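Local atomic coordinates of diguanylate cyclase/phosphodiesterase (Caldicellulosiruptor saccharolyticus, PDB entry 3MTK), a protein that probably takes part in cyclic di-GMP turnover, this chain being the GGDEF (diguanylate cyclase-like) domain of a larger protein that also carries PAS and EAL domains. Residues D33-R45 / I119-E131. Numbering follows the deposited sequence.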
loop_
_atom_site.group_PDB
_atom_site.type_symbol
_atom_site.label_atom_id
_atom_site.label_comp_id
_atom_site.label_asym_id
_atom_site.label_seq_id
_atom_site.Cartn_x
_atom_site.Cartn_y
_atom_site.Cartn_z
ATOM N N ASP A 33 6.143 -16.305 16.036
ATOM C CA ASP A 33 4.932 -16.344 15.235
ATOM C C ASP A 33 4.463 -14.982 14.763
ATOM O O ASP A 33 4.131 -14.096 15.558
ATOM C CB ASP A 33 3.796 -17.020 16.008
ATOM C CG ASP A 33 4.011 -18.514 16.173
ATOM O OD1 ASP A 33 3.123 -19.184 16.740
ATOM O OD2 ASP A 33 5.070 -19.021 15.742
ATOM N N CYS A 34 4.444 -14.832 13.446
ATOM C CA CYS A 34 3.981 -13.608 12.827
ATOM C C CYS A 34 2.466 -13.768 12.764
ATOM O O CYS A 34 1.865 -13.696 11.694
ATOM C CB CYS A 34 4.574 -13.485 11.427
ATOM S SG CYS A 34 6.383 -13.452 11.413
ATOM N N ILE A 35 1.879 -14.006 13.938
ATOM C CA ILE A 35 0.442 -14.206 14.114
ATOM C C ILE A 35 -0.386 -13.606 12.990
ATOM O O ILE A 35 -0.984 -12.538 13.131
ATOM C CB ILE A 35 -0.040 -13.621 15.476
ATOM C CG1 ILE A 35 -1.571 -13.648 15.558
ATOM C CG2 ILE A 35 0.486 -12.198 15.654
ATOM C CD1 ILE A 35 -2.191 -14.994 15.242
ATOM N N ASP A 36 -0.432 -14.322 11.875
ATOM C CA ASP A 36 -1.170 -13.859 10.717
ATOM C C ASP A 36 -0.956 -12.362 10.517
ATOM O O ASP A 36 -1.850 -11.536 10.735
ATOM C CB ASP A 36 -2.646 -14.193 10.877
ATOM C CG ASP A 36 -2.889 -15.691 10.889
ATOM O OD1 ASP A 36 -2.207 -16.400 10.118
ATOM O OD2 ASP A 36 -3.758 -16.164 11.653
ATOM N N THR A 37 0.268 -12.036 10.120
ATOM C CA THR A 37 0.682 -10.673 9.853
ATOM C C THR A 37 0.867 -10.669 8.348
ATOM O O THR A 37 1.447 -11.602 7.793
ATOM C CB THR A 37 2.022 -10.371 10.526
ATOM O OG1 THR A 37 1.960 -10.766 11.899
ATOM C CG2 THR A 37 2.327 -8.893 10.445
ATOM N N TYR A 38 0.383 -9.633 7.680
ATOM C CA TYR A 38 0.503 -9.593 6.234
ATOM C C TYR A 38 1.176 -8.363 5.650
ATOM O O TYR A 38 1.139 -7.276 6.225
ATOM C CB TYR A 38 -0.881 -9.718 5.585
ATOM C CG TYR A 38 -1.641 -10.974 5.934
ATOM C CD1 TYR A 38 -2.214 -11.142 7.196
ATOM C CD2 TYR A 38 -1.787 -12.000 5.002
ATOM C CE1 TYR A 38 -2.910 -12.302 7.519
ATOM C CE2 TYR A 38 -2.482 -13.163 5.316
ATOM C CZ TYR A 38 -3.039 -13.306 6.574
ATOM O OH TYR A 38 -3.727 -14.454 6.884
ATOM N N LEU A 39 1.797 -8.557 4.494
ATOM C CA LEU A 39 2.417 -7.469 3.758
ATOM C C LEU A 39 1.371 -7.191 2.685
ATOM O O LEU A 39 0.873 -8.126 2.048
ATOM C CB LEU A 39 3.717 -7.915 3.091
ATOM C CG LEU A 39 4.384 -6.835 2.232
ATOM C CD1 LEU A 39 4.721 -5.631 3.090
ATOM C CD2 LEU A 39 5.634 -7.388 1.581
ATOM N N ILE A 40 1.020 -5.925 2.497
ATOM C CA ILE A 40 0.027 -5.551 1.501
ATOM C C ILE A 40 0.553 -4.449 0.598
ATOM O O ILE A 40 1.137 -3.464 1.069
ATOM C CB ILE A 40 -1.278 -5.058 2.170
ATOM C CG1 ILE A 40 -1.816 -6.138 3.103
ATOM C CG2 ILE A 40 -2.331 -4.758 1.114
ATOM C CD1 ILE A 40 -2.834 -5.624 4.081
ATOM N N PHE A 41 0.341 -4.635 -0.700
ATOM C CA PHE A 41 0.760 -3.683 -1.717
ATOM C C PHE A 41 -0.475 -3.030 -2.345
ATOM O O PHE A 41 -1.342 -3.717 -2.888
ATOM C CB PHE A 41 1.567 -4.409 -2.807
ATOM C CG PHE A 41 3.055 -4.463 -2.553
ATOM C CD1 PHE A 41 3.597 -4.048 -1.341
ATOM C CD2 PHE A 41 3.915 -4.945 -3.533
ATOM C CE1 PHE A 41 4.980 -4.118 -1.103
ATOM C CE2 PHE A 41 5.305 -5.020 -3.310
ATOM C CZ PHE A 41 5.836 -4.605 -2.088
ATOM N N LEU A 42 -0.574 -1.709 -2.250
ATOM C CA LEU A 42 -1.705 -1.010 -2.849
ATOM C C LEU A 42 -1.201 -0.136 -3.982
ATOM O O LEU A 42 -0.266 0.664 -3.809
ATOM C CB LEU A 42 -2.435 -0.104 -1.853
ATOM C CG LEU A 42 -3.195 -0.625 -0.645
ATOM C CD1 LEU A 42 -2.222 -0.922 0.510
ATOM C CD2 LEU A 42 -4.179 0.444 -0.214
ATOM N N GLU A 43 -1.831 -0.264 -5.138
ATOM C CA GLU A 43 -1.429 0.540 -6.279
ATOM C C GLU A 43 -2.544 1.501 -6.689
ATOM O O GLU A 43 -3.701 1.106 -6.844
ATOM C CB GLU A 43 -1.055 -0.365 -7.456
ATOM C CG GLU A 43 -0.542 0.405 -8.666
ATOM C CD GLU A 43 -0.065 -0.495 -9.788
ATOM O OE1 GLU A 43 0.396 -1.614 -9.492
ATOM O OE2 GLU A 43 -0.135 -0.076 -10.961
ATOM N N VAL A 44 -2.195 2.769 -6.852
ATOM C CA VAL A 44 -3.165 3.778 -7.278
ATOM C C VAL A 44 -3.216 3.682 -8.797
ATOM O O VAL A 44 -2.215 3.928 -9.473
ATOM C CB VAL A 44 -2.713 5.190 -6.879
ATOM C CG1 VAL A 44 -3.836 6.165 -7.112
ATOM C CG2 VAL A 44 -2.283 5.210 -5.421
ATOM N N ARG A 45 -4.368 3.325 -9.350
ATOM C CA ARG A 45 -4.463 3.175 -10.807
ATOM C C ARG A 45 -4.526 4.469 -11.619
ATOM O O ARG A 45 -5.009 5.500 -11.152
ATOM C CB ARG A 45 -5.669 2.304 -11.170
ATOM C CG ARG A 45 -5.685 0.923 -10.517
ATOM C CD ARG A 45 -4.399 0.167 -10.775
ATOM N NE ARG A 45 -4.084 0.081 -12.198
ATOM C CZ ARG A 45 -4.666 -0.755 -13.052
ATOM N NH1 ARG A 45 -5.600 -1.597 -12.639
ATOM N NH2 ARG A 45 -4.314 -0.749 -14.331
ATOM N N ILE A 119 -12.324 14.206 -6.436
ATOM C CA ILE A 119 -11.637 13.188 -7.215
ATOM C C ILE A 119 -11.838 11.762 -6.738
ATOM O O ILE A 119 -11.805 11.468 -5.543
ATOM C CB ILE A 119 -10.127 13.496 -7.271
ATOM C CG1 ILE A 119 -9.928 14.929 -7.764
ATOM C CG2 ILE A 119 -9.408 12.511 -8.209
ATOM C CD1 ILE A 119 -8.500 15.397 -7.701
ATOM N N ARG A 120 -12.055 10.884 -7.703
ATOM C CA ARG A 120 -12.249 9.471 -7.451
ATOM C C ARG A 120 -11.154 8.718 -8.195
ATOM O O ARG A 120 -10.896 8.989 -9.366
ATOM C CB ARG A 120 -13.621 9.032 -7.960
ATOM C CG ARG A 120 -14.748 9.245 -6.980
ATOM C CD ARG A 120 -16.089 8.974 -7.635
ATOM N NE ARG A 120 -17.087 8.495 -6.680
ATOM C CZ ARG A 120 -17.048 7.302 -6.085
ATOM N NH1 ARG A 120 -16.058 6.460 -6.343
ATOM N NH2 ARG A 120 -18.002 6.947 -5.234
ATOM N N VAL A 121 -10.506 7.780 -7.511
ATOM C CA VAL A 121 -9.447 6.990 -8.111
ATOM C C VAL A 121 -9.693 5.520 -7.887
ATOM O O VAL A 121 -10.459 5.142 -7.014
ATOM C CB VAL A 121 -8.086 7.313 -7.504
ATOM C CG1 VAL A 121 -7.611 8.664 -7.981
ATOM C CG2 VAL A 121 -8.194 7.274 -5.994
ATOM N N ASN A 122 -9.024 4.699 -8.682
ATOM C CA ASN A 122 -9.130 3.256 -8.586
ATOM C C ASN A 122 -7.846 2.699 -8.022
ATOM O O ASN A 122 -6.806 3.352 -8.091
ATOM C CB ASN A 122 -9.388 2.662 -9.957
ATOM C CG ASN A 122 -10.793 2.914 -10.417
ATOM O OD1 ASN A 122 -11.065 2.999 -11.614
ATOM N ND2 ASN A 122 -11.707 3.026 -9.461
ATOM N N PHE A 123 -7.931 1.494 -7.461
ATOM C CA PHE A 123 -6.780 0.839 -6.855
ATOM C C PHE A 123 -6.781 -0.644 -7.168
ATOM O O PHE A 123 -7.687 -1.161 -7.816
ATOM C CB PHE A 123 -6.813 0.969 -5.321
ATOM C CG PHE A 123 -6.920 2.392 -4.807
ATOM C CD1 PHE A 123 -8.132 3.075 -4.848
ATOM C CD2 PHE A 123 -5.820 3.028 -4.264
ATOM C CE1 PHE A 123 -8.242 4.372 -4.355
ATOM C CE2 PHE A 123 -5.919 4.325 -3.765
ATOM C CZ PHE A 123 -7.134 4.997 -3.811
ATOM N N ASN A 124 -5.742 -1.313 -6.683
ATOM C CA ASN A 124 -5.578 -2.751 -6.784
ATOM C C ASN A 124 -4.705 -3.113 -5.597
ATOM O O ASN A 124 -3.854 -2.316 -5.167
ATOM C CB ASN A 124 -4.941 -3.161 -8.105
ATOM C CG ASN A 124 -5.988 -3.541 -9.148
ATOM O OD1 ASN A 124 -6.701 -4.550 -8.996
ATOM N ND2 ASN A 124 -6.104 -2.731 -10.194
ATOM N N ILE A 125 -4.938 -4.296 -5.043
ATOM C CA ILE A 125 -4.203 -4.718 -3.871
ATOM C C ILE A 125 -3.634 -6.122 -3.953
ATOM O O ILE A 125 -4.331 -7.067 -4.321
ATOM C CB ILE A 125 -5.098 -4.603 -2.619
ATOM C CG1 ILE A 125 -5.244 -3.130 -2.239
ATOM C CG2 ILE A 125 -4.521 -5.402 -1.474
ATOM C CD1 ILE A 125 -6.180 -2.882 -1.053
ATOM N N GLY A 126 -2.355 -6.234 -3.614
ATOM C CA GLY A 126 -1.687 -7.518 -3.606
ATOM C C GLY A 126 -1.223 -7.720 -2.177
ATOM O O GLY A 126 -0.606 -6.822 -1.592
ATOM N N ALA A 127 -1.520 -8.876 -1.595
ATOM C CA ALA A 127 -1.117 -9.129 -0.211
ATOM C C ALA A 127 -0.432 -10.481 -0.031
ATOM O O ALA A 127 -0.645 -11.406 -0.815
ATOM C CB ALA A 127 -2.335 -9.030 0.706
ATOM N N ALA A 128 0.390 -10.595 1.007
ATOM C CA ALA A 128 1.090 -11.849 1.257
ATOM C C ALA A 128 1.360 -12.124 2.742
ATOM O O ALA A 128 1.798 -11.243 3.484
ATOM C CB ALA A 128 2.393 -11.870 0.476
ATOM N N GLN A 129 1.080 -13.356 3.158
ATOM C CA GLN A 129 1.297 -13.808 4.530
ATOM C C GLN A 129 2.783 -13.703 4.862
ATOM O O GLN A 129 3.605 -14.385 4.244
ATOM C CB GLN A 129 0.864 -15.270 4.654
ATOM C CG GLN A 129 0.960 -15.871 6.053
ATOM C CD GLN A 129 -0.357 -15.810 6.793
ATOM O OE1 GLN A 129 -1.390 -16.246 6.279
ATOM N NE2 GLN A 129 -0.331 -15.271 8.007
ATOM N N ILE A 130 3.134 -12.850 5.821
ATOM C CA ILE A 130 4.531 -12.704 6.219
ATOM C C ILE A 130 5.016 -14.008 6.846
ATOM O O ILE A 130 4.362 -14.567 7.728
ATOM C CB ILE A 130 4.724 -11.586 7.261
ATOM C CG1 ILE A 130 4.602 -10.215 6.595
ATOM C CG2 ILE A 130 6.078 -11.751 7.948
ATOM C CD1 ILE A 130 4.854 -9.053 7.535
ATOM N N GLU A 131 6.173 -14.483 6.397
ATOM C CA GLU A 131 6.731 -15.724 6.919
ATOM C C GLU A 131 8.067 -16.032 6.248
ATOM O O GLU A 131 8.329 -15.582 5.130
ATOM C CB GLU A 131 5.747 -16.869 6.674
ATOM C CG GLU A 131 6.035 -18.133 7.456
ATOM C CD GLU A 131 5.034 -19.228 7.145
ATOM O OE1 GLU A 131 5.058 -20.277 7.828
ATOM O OE2 GLU A 131 4.226 -19.035 6.207
HETATM O O HOH W 1 -7.871 5.594 -11.002
#
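Tyr-38 and Gln-129 meet across an antiparallel strand pair, the amide lying obliquely against the phenol with ring and amide planes 49° apart. Gln-129 sends CG anti to its backbone N (chi1 -177°) and then bends at chi2, which brings OE1 within 3.4 Å of ring atom CZ of Tyr-38. The other arm of the amide, NE2, donates a bent hydrogen bond to OD1 of Asp-36 (3.0 Å), received on the anti lone pair of the carboxylate. Replacing Tyr-38 by an alanine would probably open a gap beside Gln-129, leaving its amide freer to turn away from Asp-36. Further along the same face, CG2 of Ile-40 presses on CG2 of Ile-125 at 3.5 Å, tighter than usual van der Waals contact, while CG1 of Ile-40 meets the methyl of Ala-127. Leu-42 runs alongside Ile-125, both pointing the same way, with CG of Leu-42 3.6 Å from CG1 of Ile-125. The strands, 37-44 and 123-129, are neighbours in the central mixed sheet of the GGDEF domain, a fold that, as is known for the family, resembles the catalytic domains of nucleotide cyclases; helix 97-108 packs on Leu-42 and Ile-125, and helix 56-74 on Val-44 and Phe-123. Val-44 and Phe-123 also lie side by side, CG2 against CE2 at 4.1 Å. Backbone bonds join the strands, among them Leu-39 N to Ala-128 O (2.9 Å). On the face of Leu-39 and Phe-41, Gly-126 presents no side chain to Phe-41, whose CB rests on the glycine carbonyl oxygen. Toward the Val-44 side of the pair, Arg-45 N donates to Asn-122 O at 2.7 Å, from above the carbonyl plane, and a water links Arg-45 O to Asn-122 N.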